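PDB 1XOC: oligopeptide-binding protein appA from Bacillus subtilis, which binds oligopeptides outside the cell membrane and passes them to the App permease, an ABC transporter that can replace Opp in sporulation and competence. Local coordinates for residues L63-S68 against N147-A152; K88-K91 against E97-A100; F105-P110 against V137-K142. All coordinates share one frame; numbering follows the deposited sequence. Where two conformers were deposited one is given.

How the contacts relate
The three contacts belong to one region of the solute-binding fold, built round the antiparallel sheet that holds strands 65-76, 81-86 and 136-141. Contacts 1 and 3, with centres about 15 Å apart, share an aromatic contact, Phe148 CZ of helix 147-155 lying 3.5 Å from Phe139 CD2; separately, Ala152 O packs 3.3 Å from Tyr107 OH. Contact 2 precedes helix 100-108, which carries Tyr107 of contact 3, and Ala100 CB touches Val137 CG2 at 3.7 Å. Contacts 1 and 2 do not meet, their nearest atoms being about 7 Å apart. Contact 1 borders the peptide site: Asn151 OD1 hydrogen-bonds to the bound peptide's backbone.

Contact 1 of 3, residues L63-S68 against N147-A152; sequences LNVKLS and NFYNNA
Val65, at the start of strand 65-76, packs against Tyr149 and Asn150 in the first turns of helix 147-155: helix-against-strand packing in the solute-binding fold, at the surface, with no touching residue buried. First along the helix, Asn147 O accepts from Asn151 N, as in an alpha helix, and also from Ala152 N one residue further on, the mark of a pi-type turn; both bonds are 2.9 Å long. Phe148 does not touch the strand; its ring meets those of Phe139 and Tyr82. Tyr149 makes the main reach. A chi1 of 180° swings its ring out from the helix toward Val65, whose CG1 approaches it obliquely, 3.8 Å from Tyr149 CE1 and equally close to the hydroxyl oxygen. A long, flat side chain suits this place, since it spans to a short beta-branched one and also rests on Ile73. Asn150 crosses Val65 at about a right angle; its OD1 meets Val65 CG2 at 3.8 Å in van der Waals contact, while its ND2 is held by the carbonyl of Gly146. Asn151 turns to the bound peptide, whose backbone hydrogen-bonds to its OD1. The other end of that amide is tied within the helix: Asn151 ND2 donates to Asn147 OD1 at 2.8 Å, the acceptor nearly in the amide plane.

Contact 2 of 3, residues K88-K91 against E97-A100; sequences KGVK and ELTA
Lys91 and Glu97 face each other as a single antiparallel bridge, a non-hydrogen-bonded pair with CA atoms 4.5 Å apart, in the loop between strand 81-86 and helix 100-108. Beside it Leu98 N donates to Val90 O at 2.7 Å, nearly straight (179°). Farther along, the backbones diverge and a water fills in, accepting from Val90 N and donating to Leu98 O. Gly89 takes a positive phi of 84°, easy for a residue without a side chain. Val90 and Leu98 lie side by side, CG1 4.2 Å from CB, and both rest on Leu69, as suits buried apolar residues.

Glu97 joins the segments through both carboxylate oxygens. Its chain bends at chi2 (99°), bringing the carboxylate back over 88-91. OE2 is met from above its plane by Gly89 N at 3.0 Å and also hydrogen-bonds with Tyr135 OH. OE1 forms a salt bridge to Lys91 NZ at 2.6 Å, the amine arriving on the anti side, out of the plane. Were Glu97 an alanine, the Lys91 ammonium would probably lose its mate, and Gly89 N and Tyr135 OH the acceptor they share. Gripped by a lysine, an amide and a hydroxyl, the carboxylate is likely to stay ionised, and through Gly89 N and Lys91 NZ it ties 88-91 to 97-100 just ahead of Thr99, the N-cap of helix 100-108.

Contact 3 of 3, residues F105-P110 against V137-K142; sequences FTYSVP and VLFKLK. With ZN (zinc ion), chain Q.
Tyr107 and Phe139 are the closest points of the two backbones, their CA atoms 9.3 Å apart, so helix 100-108 and strand 136-141 meet through side chains alone. This is helix-on-sheet packing: the helix lies on one face of the antiparallel sheet, and two aromatic rings meet in the interface, with valines beside them. They form a T-shaped (edge-to-face) pair, with the edge of Phe139 directed at the face of Tyr107, centroids 4.8 Å apart and planes at 69°. Phe139 CE2 does most of the touching, standing 3.5 Å above the tyrosine plane toward its rim and 3.6 Å from Tyr107 CG, while Phe139 CZ lies over the CD1-CE1 side. Each CG is anti to its carbonyl carbon (chi1 -79° for Tyr107, -65° for Phe139), sending both rings between helix and strand. Bulky flat residues suit this buried seam, where one ring's edge hydrogens can meet the other's pi cloud. Val137 CG1 covers part of one face of Phe139, and Val137 packs on Val103 and Val104 of the helix. The next strand residue, Lys140, faces the other way; its chain bends at chi3, and NZ, probably unprotonated, binds a zinc ion at 2.3 Å.

Contact 1 of 3, residues L63-S68 against N147-A152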
ATOM      1  N   LEU A  63       9.791   3.780 -12.421  1.00 34.38           N
ATOM      2  CA  LEU A  63       8.474   3.199 -12.585  1.00 35.11           C
ATOM      3  C   LEU A  63       8.314   2.495 -13.939  1.00 35.09           C
ATOM      4  O   LEU A  63       7.220   2.427 -14.527  1.00 35.12           O
ATOM      5  CB  LEU A  63       7.364   4.218 -12.281  1.00 35.85           C
ATOM      6  CG  LEU A  63       7.560   4.899 -10.902  1.00 36.64           C
ATOM      7  CD1 LEU A  63       6.468   5.919 -10.664  1.00 38.19           C
ATOM      8  CD2 LEU A  63       7.668   3.909  -9.737  1.00 37.36           C
ATOM      9  N   ASN A  64       9.435   1.943 -14.412  1.00 33.39           N
ATOM     10  CA  ASN A  64       9.448   1.102 -15.599  1.00 33.00           C
ATOM     11  C   ASN A  64       9.481  -0.362 -15.212  1.00 31.67           C
ATOM     12  O   ASN A  64      10.158  -0.736 -14.257  1.00 30.01           O
ATOM     13  CB  ASN A  64      10.662   1.433 -16.464  1.00 33.14           C
ATOM     14  CG  ASN A  64      10.634   2.847 -16.977  1.00 35.38           C
ATOM     15  OD1 ASN A  64       9.604   3.326 -17.426  1.00 35.64           O
ATOM     16  ND2 ASN A  64      11.753   3.529 -16.877  1.00 36.56           N
ATOM     17  N   VAL A  65       8.751  -1.194 -15.951  1.00 29.91           N
ATOM     18  CA  VAL A  65       8.752  -2.631 -15.715  1.00 30.49           C
ATOM     19  C   VAL A  65      10.005  -3.257 -16.331  1.00 30.05           C
ATOM     20  O   VAL A  65      10.302  -3.033 -17.512  1.00 30.50           O
ATOM     21  CB  VAL A  65       7.497  -3.282 -16.306  1.00 31.40           C
ATOM     22  CG1 VAL A  65       7.522  -4.777 -16.160  1.00 30.36           C
ATOM     23  CG2 VAL A  65       6.250  -2.712 -15.678  1.00 31.81           C
ATOM     24  N   LYS A  66      10.742  -3.999 -15.530  1.00 29.91           N
ATOM     25  CA  LYS A  66      11.955  -4.707 -15.931  1.00 30.25           C
ATOM     26  C   LYS A  66      11.802  -6.186 -15.666  1.00 29.86           C
ATOM     27  O   LYS A  66      11.116  -6.573 -14.755  1.00 28.95           O
ATOM     28  CB  LYS A  66      13.146  -4.201 -15.095  1.00 30.95           C
ATOM     29  CG  LYS A  66      13.390  -2.724 -15.218  1.00 34.48           C
ATOM     30  CD  LYS A  66      13.731  -2.363 -16.638  1.00 36.53           C
ATOM     31  CE  LYS A  66      14.160  -0.921 -16.825  1.00 39.27           C
ATOM     32  NZ  LYS A  66      14.296  -0.526 -18.264  1.00 42.53           N
ATOM     33  N   LEU A  67      12.446  -7.042 -16.429  1.00 29.59           N
ATOM     34  CA  LEU A  67      12.471  -8.481 -16.180  1.00 29.98           C
ATOM     35  C   LEU A  67      13.272  -8.772 -14.901  1.00 30.27           C
ATOM     36  O   LEU A  67      14.331  -8.148 -14.693  1.00 30.52           O
ATOM     37  CB  LEU A  67      13.188  -9.163 -17.359  1.00 30.67           C
ATOM     38  CG  LEU A  67      12.354  -9.361 -18.629  0.50 31.22           C
ATOM     39  CD1 LEU A  67      11.064  -8.520 -18.732  0.50 30.27           C
ATOM     40  CD2 LEU A  67      13.257  -9.167 -19.841  0.50 31.17           C
ATOM     41  N   SER A  68      12.821  -9.714 -14.070  1.00 29.83           N
ATOM     42  CA  SER A  68      13.604 -10.119 -12.922  1.00 30.40           C
ATOM     43  C   SER A  68      13.791 -11.654 -12.985  1.00 30.36           C
ATOM     44  O   SER A  68      14.794 -12.112 -13.523  1.00 30.34           O
ATOM     45  CB  SER A  68      12.921  -9.647 -11.632  1.00 30.52           C
ATOM     46  OG  SER A  68      13.681 -10.032 -10.493  1.00 32.46           O
ATOM     47  N   ASN A 147      -3.474  -4.228 -16.068  1.00 31.24           N
ATOM     48  CA  ASN A 147      -3.057  -4.608 -14.726  1.00 31.89           C
ATOM     49  C   ASN A 147      -2.290  -5.915 -14.671  1.00 31.80           C
ATOM     50  O   ASN A 147      -1.529  -6.156 -13.723  1.00 32.34           O
ATOM     51  CB  ASN A 147      -4.231  -4.687 -13.757  1.00 33.02           C
ATOM     52  CG  ASN A 147      -4.613  -3.364 -13.254  1.00 37.57           C
ATOM     53  OD1 ASN A 147      -3.998  -2.858 -12.297  1.00 41.57           O
ATOM     54  ND2 ASN A 147      -5.593  -2.748 -13.899  1.00 39.76           N
ATOM     55  N   PHE A 148      -2.498  -6.789 -15.651  1.00 30.65           N
ATOM     56  CA  PHE A 148      -1.800  -8.049 -15.601  1.00 30.22           C
ATOM     57  C   PHE A 148      -0.301  -7.846 -15.810  1.00 29.50           C
ATOM     58  O   PHE A 148       0.511  -8.194 -14.933  1.00 30.02           O
ATOM     59  CB  PHE A 148      -2.353  -9.126 -16.554  1.00 30.48           C
ATOM     60  CG  PHE A 148      -1.588 -10.390 -16.457  1.00 29.32           C
ATOM     61  CD1 PHE A 148      -1.706 -11.209 -15.356  1.00 30.59           C
ATOM     62  CD2 PHE A 148      -0.634 -10.706 -17.376  1.00 30.78           C
ATOM     63  CE1 PHE A 148      -0.941 -12.340 -15.253  1.00 31.58           C
ATOM     64  CE2 PHE A 148       0.126 -11.829 -17.240  1.00 30.48           C
ATOM     65  CZ  PHE A 148      -0.027 -12.634 -16.173  1.00 32.28           C
ATOM     66  N   TYR A 149       0.090  -7.335 -16.975  1.00 29.68           N
ATOM     67  CA  TYR A 149       1.507  -7.145 -17.222  1.00 29.77           C
ATOM     68  C   TYR A 149       2.136  -6.187 -16.198  1.00 29.53           C
ATOM     69  O   TYR A 149       3.275  -6.372 -15.770  1.00 28.86           O
ATOM     70  CB  TYR A 149       1.711  -6.628 -18.661  1.00 31.10           C
ATOM     71  CG  TYR A 149       3.166  -6.400 -19.003  1.00 30.82           C
ATOM     72  CD1 TYR A 149       3.745  -5.151 -18.828  1.00 30.56           C
ATOM     73  CD2 TYR A 149       3.979  -7.448 -19.416  1.00 32.32           C
ATOM     74  CE1 TYR A 149       5.095  -4.949 -19.098  1.00 33.27           C
ATOM     75  CE2 TYR A 149       5.346  -7.249 -19.668  1.00 32.07           C
ATOM     76  CZ  TYR A 149       5.871  -5.994 -19.516  1.00 33.72           C
ATOM     77  OH  TYR A 149       7.198  -5.762 -19.782  1.00 37.29           O
ATOM     78  N   ASN A 150       1.397  -5.131 -15.836  1.00 30.30           N
ATOM     79  CA  ASN A 150       2.019  -3.989 -15.160  1.00 30.20           C
ATOM     80  C   ASN A 150       1.940  -4.092 -13.660  1.00 30.89           C
ATOM     81  O   ASN A 150       2.660  -3.396 -12.957  1.00 33.20           O
ATOM     82  CB  ASN A 150       1.432  -2.657 -15.644  1.00 31.19           C
ATOM     83  CG  ASN A 150       1.773  -2.364 -17.078  1.00 32.24           C
ATOM     84  OD1 ASN A 150       2.887  -1.928 -17.380  1.00 32.22           O
ATOM     85  ND2 ASN A 150       0.822  -2.599 -17.981  1.00 30.52           N
ATOM     86  N   ASN A 151       1.071  -4.959 -13.183  1.00 30.72           N
ATOM     87  CA  ASN A 151       0.911  -5.128 -11.722  1.00 31.40           C
ATOM     88  C   ASN A 151       1.000  -6.575 -11.225  1.00 30.84           C
ATOM     89  O   ASN A 151       1.679  -6.849 -10.238  1.00 33.49           O
ATOM     90  CB  ASN A 151      -0.381  -4.461 -11.237  1.00 31.91           C
ATOM     91  CG  ASN A 151      -0.283  -2.955 -11.153  1.00 37.19           C
ATOM     92  OD1 ASN A 151       0.788  -2.389 -10.893  1.00 44.86           O
ATOM     93  ND2 ASN A 151      -1.424  -2.275 -11.370  1.00 41.28           N
ATOM     94  N   ALA A 152       0.342  -7.515 -11.897  1.00 29.64           N
ATOM     95  CA  ALA A 152       0.330  -8.891 -11.424  1.00 29.80           C
ATOM     96  C   ALA A 152       1.719  -9.486 -11.452  1.00 29.40           C
ATOM     97  O   ALA A 152       2.147 -10.159 -10.505  1.00 28.90           O
ATOM     98  CB  ALA A 152      -0.646  -9.793 -12.204  1.00 30.57           C
TER

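Contact 2 of 3, residues K88-K91 against E97-A100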
ATOM      1  N   LYS A  88      16.859 -20.118 -15.714  1.00 31.44           N
ATOM      2  CA  LYS A  88      17.238 -21.437 -15.232  1.00 32.10           C
ATOM      3  C   LYS A  88      18.272 -21.306 -14.124  1.00 32.17           C
ATOM      4  O   LYS A  88      19.054 -20.341 -14.089  1.00 32.70           O
ATOM      5  CB  LYS A  88      17.826 -22.260 -16.371  1.00 32.97           C
ATOM      6  CG  LYS A  88      16.938 -22.390 -17.587  1.00 34.07           C
ATOM      7  CD  LYS A  88      17.580 -23.343 -18.590  1.00 35.05           C
ATOM      8  CE  LYS A  88      17.024 -23.181 -20.015  1.00 39.86           C
ATOM      9  NZ  LYS A  88      15.678 -23.757 -20.088  1.00 44.59           N
ATOM     10  N   GLY A  89      18.273 -22.270 -13.210  1.00 31.76           N
ATOM     11  CA  GLY A  89      19.270 -22.318 -12.145  1.00 31.85           C
ATOM     12  C   GLY A  89      18.951 -21.468 -10.936  1.00 31.87           C
ATOM     13  O   GLY A  89      19.808 -21.253 -10.067  1.00 32.99           O
ATOM     14  N   VAL A  90      17.725 -20.953 -10.865  1.00 30.54           N
ATOM     15  CA  VAL A  90      17.286 -20.197  -9.701  1.00 30.09           C
ATOM     16  C   VAL A  90      16.863 -21.189  -8.624  1.00 30.01           C
ATOM     17  O   VAL A  90      16.098 -22.114  -8.875  1.00 31.55           O
ATOM     18  CB  VAL A  90      16.085 -19.270 -10.057  1.00 29.44           C
ATOM     19  CG1 VAL A  90      15.597 -18.545  -8.833  1.00 29.79           C
ATOM     20  CG2 VAL A  90      16.496 -18.310 -11.158  1.00 29.53           C
ATOM     21  N   LYS A  91      17.363 -20.996  -7.416  1.00 31.06           N
ATOM     22  CA  LYS A  91      17.063 -21.917  -6.313  1.00 30.39           C
ATOM     23  C   LYS A  91      16.211 -21.275  -5.222  1.00 29.87           C
ATOM     24  O   LYS A  91      16.403 -20.107  -4.871  1.00 29.43           O
ATOM     25  CB  LYS A  91      18.354 -22.439  -5.644  1.00 31.43           C
ATOM     26  CG  LYS A  91      19.429 -22.970  -6.590  1.00 33.04           C
ATOM     27  CD  LYS A  91      18.948 -24.167  -7.360  1.00 33.20           C
ATOM     28  CE  LYS A  91      20.041 -24.657  -8.314  1.00 35.58           C
ATOM     29  NZ  LYS A  91      19.635 -25.856  -9.100  1.00 38.07           N
ATOM     30  N   GLU A  97      15.432 -26.325  -7.170  1.00 32.71           N
ATOM     31  CA  GLU A  97      15.325 -25.485  -8.345  1.00 32.54           C
ATOM     32  C   GLU A  97      13.917 -24.936  -8.485  1.00 31.70           C
ATOM     33  O   GLU A  97      12.945 -25.676  -8.331  1.00 32.85           O
ATOM     34  CB  GLU A  97      15.660 -26.310  -9.585  1.00 33.03           C
ATOM     35  CG  GLU A  97      15.527 -25.596 -10.951  1.00 35.81           C
ATOM     36  CD  GLU A  97      16.836 -25.108 -11.485  1.00 39.36           C
ATOM     37  OE1 GLU A  97      17.725 -24.855 -10.639  1.00 43.51           O
ATOM     38  OE2 GLU A  97      16.985 -24.957 -12.732  1.00 35.55           O
ATOM     39  N   LEU A  98      13.821 -23.645  -8.796  1.00 30.92           N
ATOM     40  CA  LEU A  98      12.530 -23.011  -9.110  1.00 31.02           C
ATOM     41  C   LEU A  98      12.224 -23.310 -10.560  1.00 31.16           C
ATOM     42  O   LEU A  98      13.079 -23.113 -11.449  1.00 30.01           O
ATOM     43  CB  LEU A  98      12.616 -21.502  -8.869  1.00 30.90           C
ATOM     44  CG  LEU A  98      11.346 -20.651  -9.026  1.00 29.80           C
ATOM     45  CD1 LEU A  98      11.446 -19.384  -8.203  1.00 31.27           C
ATOM     46  CD2 LEU A  98      11.067 -20.299 -10.494  1.00 32.17           C
ATOM     47  N   THR A  99      10.999 -23.759 -10.843  1.00 30.70           N
ATOM     48  CA  THR A  99      10.644 -24.094 -12.216  1.00 29.90           C
ATOM     49  C   THR A  99       9.262 -23.580 -12.570  1.00 29.99           C
ATOM     50  O   THR A  99       8.602 -22.965 -11.744  1.00 28.35           O
ATOM     51  CB  THR A  99      10.669 -25.607 -12.438  1.00 31.28           C
ATOM     52  OG1 THR A  99       9.556 -26.190 -11.748  1.00 30.34           O
ATOM     53  CG2 THR A  99      11.989 -26.248 -11.958  1.00 30.44           C
ATOM     54  N   ALA A 100       8.830 -23.804 -13.812  1.00 29.51           N
ATOM     55  CA  ALA A 100       7.472 -23.433 -14.249  1.00 30.06           C
ATOM     56  C   ALA A 100       6.396 -23.961 -13.329  1.00 29.94           C
ATOM     57  O   ALA A 100       5.368 -23.317 -13.198  1.00 31.51           O
ATOM     58  CB  ALA A 100       7.195 -23.961 -15.612  1.00 29.95           C
TER
HETATM   59  O   HOH W   1      15.333 -21.705 -12.327  1.00 18.85           O

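Contact 3 of 3, residues F105-P110 against V137-K142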
ATOM      1  N   PHE A 105       1.649 -23.038 -10.187  1.00 28.29           N
ATOM      2  CA  PHE A 105       1.034 -23.210  -8.888  1.00 28.06           C
ATOM      3  C   PHE A 105       0.602 -21.878  -8.303  1.00 28.96           C
ATOM      4  O   PHE A 105      -0.535 -21.717  -7.922  1.00 28.46           O
ATOM      5  CB  PHE A 105       2.002 -23.926  -7.944  1.00 27.77           C
ATOM      6  CG  PHE A 105       1.640 -23.802  -6.498  1.00 27.90           C
ATOM      7  CD1 PHE A 105       0.479 -24.343  -6.030  1.00 28.91           C
ATOM      8  CD2 PHE A 105       2.450 -23.136  -5.626  1.00 29.25           C
ATOM      9  CE1 PHE A 105       0.153 -24.221  -4.726  1.00 29.13           C
ATOM     10  CE2 PHE A 105       2.107 -23.017  -4.319  1.00 30.12           C
ATOM     11  CZ  PHE A 105       0.963 -23.554  -3.877  1.00 30.01           C
ATOM     12  N   THR A 106       1.523 -20.929  -8.236  1.00 29.15           N
ATOM     13  CA  THR A 106       1.285 -19.689  -7.516  1.00 28.85           C
ATOM     14  C   THR A 106       0.159 -18.896  -8.164  1.00 29.16           C
ATOM     15  O   THR A 106      -0.750 -18.467  -7.474  1.00 30.16           O
ATOM     16  CB  THR A 106       2.549 -18.837  -7.449  1.00 29.38           C
ATOM     17  OG1 THR A 106       3.598 -19.575  -6.798  1.00 29.43           O
ATOM     18  CG2 THR A 106       2.306 -17.564  -6.714  1.00 30.52           C
ATOM     19  N   TYR A 107       0.193 -18.725  -9.475  1.00 29.53           N
ATOM     20  CA  TYR A 107      -0.833 -17.904 -10.104  1.00 29.17           C
ATOM     21  C   TYR A 107      -2.180 -18.612 -10.252  1.00 28.42           C
ATOM     22  O   TYR A 107      -3.210 -17.937 -10.449  1.00 28.45           O
ATOM     23  CB  TYR A 107      -0.380 -17.478 -11.489  1.00 28.36           C
ATOM     24  CG  TYR A 107       0.590 -16.323 -11.551  1.00 26.98           C
ATOM     25  CD1 TYR A 107       1.953 -16.506 -11.333  1.00 28.23           C
ATOM     26  CD2 TYR A 107       0.137 -15.034 -11.795  1.00 28.66           C
ATOM     27  CE1 TYR A 107       2.854 -15.417 -11.403  1.00 28.51           C
ATOM     28  CE2 TYR A 107       1.045 -13.953 -11.899  1.00 29.81           C
ATOM     29  CZ  TYR A 107       2.379 -14.156 -11.687  1.00 26.33           C
ATOM     30  OH  TYR A 107       3.214 -13.074 -11.747  1.00 28.60           O
ATOM     31  N   SER A 108      -2.205 -19.944 -10.110  1.00 28.15           N
ATOM     32  CA  SER A 108      -3.449 -20.710 -10.146  1.00 28.69           C
ATOM     33  C   SER A 108      -4.247 -20.612  -8.841  1.00 28.63           C
ATOM     34  O   SER A 108      -5.467 -20.799  -8.849  1.00 30.02           O
ATOM     35  CB  SER A 108      -3.170 -22.185 -10.452  1.00 29.34           C
ATOM     36  OG  SER A 108      -2.722 -22.292 -11.802  1.00 32.42           O
ATOM     37  N   VAL A 109      -3.560 -20.306  -7.746  1.00 28.53           N
ATOM     38  CA  VAL A 109      -4.228 -20.278  -6.408  1.00 28.17           C
ATOM     39  C   VAL A 109      -5.403 -19.282  -6.404  1.00 28.66           C
ATOM     40  O   VAL A 109      -6.505 -19.646  -6.032  1.00 28.08           O
ATOM     41  CB  VAL A 109      -3.235 -19.979  -5.284  1.00 28.82           C
ATOM     42  CG1 VAL A 109      -3.973 -19.620  -3.975  1.00 30.14           C
ATOM     43  CG2 VAL A 109      -2.346 -21.222  -5.047  1.00 27.85           C
ATOM     44  N   PRO A 110      -5.179 -18.016  -6.812  1.00 29.51           N
ATOM     45  CA  PRO A 110      -6.327 -17.066  -6.806  1.00 29.89           C
ATOM     46  C   PRO A 110      -7.422 -17.340  -7.851  1.00 31.14           C
ATOM     47  O   PRO A 110      -8.452 -16.672  -7.848  1.00 31.34           O
ATOM     48  CB  PRO A 110      -5.682 -15.710  -7.057  1.00 29.91           C
ATOM     49  CG  PRO A 110      -4.356 -16.005  -7.634  1.00 31.88           C
ATOM     50  CD  PRO A 110      -3.916 -17.357  -7.198  1.00 29.23           C
ATOM     51  N   VAL A 137       5.931 -20.758 -19.241  1.00 30.45           N
ATOM     52  CA  VAL A 137       4.530 -20.690 -18.857  1.00 30.52           C
ATOM     53  C   VAL A 137       3.747 -19.781 -19.792  1.00 30.33           C
ATOM     54  O   VAL A 137       4.243 -18.751 -20.217  1.00 30.86           O
ATOM     55  CB  VAL A 137       4.400 -20.125 -17.426  1.00 31.18           C
ATOM     56  CG1 VAL A 137       2.978 -19.882 -17.050  1.00 34.29           C
ATOM     57  CG2 VAL A 137       5.004 -21.088 -16.439  1.00 34.52           C
ATOM     58  N   LEU A 138       2.516 -20.165 -20.109  1.00 29.58           N
ATOM     59  CA  LEU A 138       1.626 -19.330 -20.931  1.00 28.77           C
ATOM     60  C   LEU A 138       0.468 -18.856 -20.057  1.00 29.19           C
ATOM     61  O   LEU A 138      -0.259 -19.665 -19.500  1.00 28.82           O
ATOM     62  CB  LEU A 138       1.065 -20.102 -22.127  1.00 29.27           C
ATOM     63  CG  LEU A 138       0.130 -19.294 -23.029  1.00 29.65           C
ATOM     64  CD1 LEU A 138       0.901 -18.275 -23.900  1.00 30.49           C
ATOM     65  CD2 LEU A 138      -0.658 -20.243 -23.922  1.00 29.82           C
ATOM     66  N   PHE A 139       0.338 -17.539 -19.944  1.00 28.44           N
ATOM     67  CA  PHE A 139      -0.801 -16.913 -19.312  1.00 28.79           C
ATOM     68  C   PHE A 139      -1.829 -16.547 -20.342  1.00 28.84           C
ATOM     69  O   PHE A 139      -1.491 -15.901 -21.360  1.00 27.77           O
ATOM     70  CB  PHE A 139      -0.370 -15.647 -18.593  1.00 29.52           C
ATOM     71  CG  PHE A 139       0.570 -15.880 -17.431  1.00 29.52           C
ATOM     72  CD1 PHE A 139       1.928 -15.780 -17.582  1.00 30.05           C
ATOM     73  CD2 PHE A 139       0.083 -16.147 -16.180  1.00 30.19           C
ATOM     74  CE1 PHE A 139       2.785 -15.959 -16.466  1.00 30.42           C
ATOM     75  CE2 PHE A 139       0.941 -16.306 -15.090  1.00 29.60           C
ATOM     76  CZ  PHE A 139       2.267 -16.210 -15.222  1.00 30.08           C
ATOM     77  N   LYS A 140      -3.085 -16.948 -20.121  1.00 29.15           N
ATOM     78  CA  LYS A 140      -4.177 -16.629 -21.024  1.00 30.12           C
ATOM     79  C   LYS A 140      -5.216 -15.799 -20.291  1.00 29.56           C
ATOM     80  O   LYS A 140      -5.601 -16.143 -19.174  1.00 29.98           O
ATOM     81  CB  LYS A 140      -4.830 -17.903 -21.540  1.00 30.85           C
ATOM     82  CG  LYS A 140      -3.835 -18.775 -22.329  1.00 34.86           C
ATOM     83  CD  LYS A 140      -4.349 -20.162 -22.670  1.00 36.75           C
ATOM     84  CE  LYS A 140      -5.137 -20.182 -23.939  1.00 41.63           C
ATOM     85  NZ  LYS A 140      -5.486 -21.585 -24.248  1.00 42.82           N
ATOM     86  N   LEU A 141      -5.659 -14.721 -20.938  1.00 29.30           N
ATOM     87  CA  LEU A 141      -6.576 -13.781 -20.322  1.00 28.75           C
ATOM     88  C   LEU A 141      -7.981 -13.879 -20.919  1.00 29.50           C
ATOM     89  O   LEU A 141      -8.158 -14.193 -22.092  1.00 30.17           O
ATOM     90  CB  LEU A 141      -6.074 -12.346 -20.427  1.00 28.02           C
ATOM     91  CG  LEU A 141      -4.896 -11.893 -19.550  1.00 27.76           C
ATOM     92  CD1 LEU A 141      -3.610 -12.629 -19.913  1.00 29.88           C
ATOM     93  CD2 LEU A 141      -4.696 -10.358 -19.685  1.00 28.30           C
ATOM     94  N   LYS A 142      -8.969 -13.577 -20.073  1.00 30.16           N
ATOM     95  CA  LYS A 142     -10.378 -13.569 -20.470  1.00 30.63           C
ATOM     96  C   LYS A 142     -10.723 -12.303 -21.246  1.00 30.12           C
ATOM     97  O   LYS A 142     -11.664 -12.293 -22.026  1.00 30.59           O
ATOM     98  CB  LYS A 142     -11.290 -13.602 -19.236  1.00 31.53           C
ATOM     99  CG  LYS A 142     -11.111 -14.715 -18.242  1.00 34.09           C
ATOM    100  CD  LYS A 142     -12.040 -14.459 -17.039  1.00 33.08           C
ATOM    101  CE  LYS A 142     -11.756 -15.342 -15.846  1.00 37.05           C
ATOM    102  NZ  LYS A 142     -12.988 -15.486 -14.988  1.00 39.19           N
TER
HETATM  103 ZN    ZN Q 535      -6.510 -23.625 -23.940  1.00100.14          ZN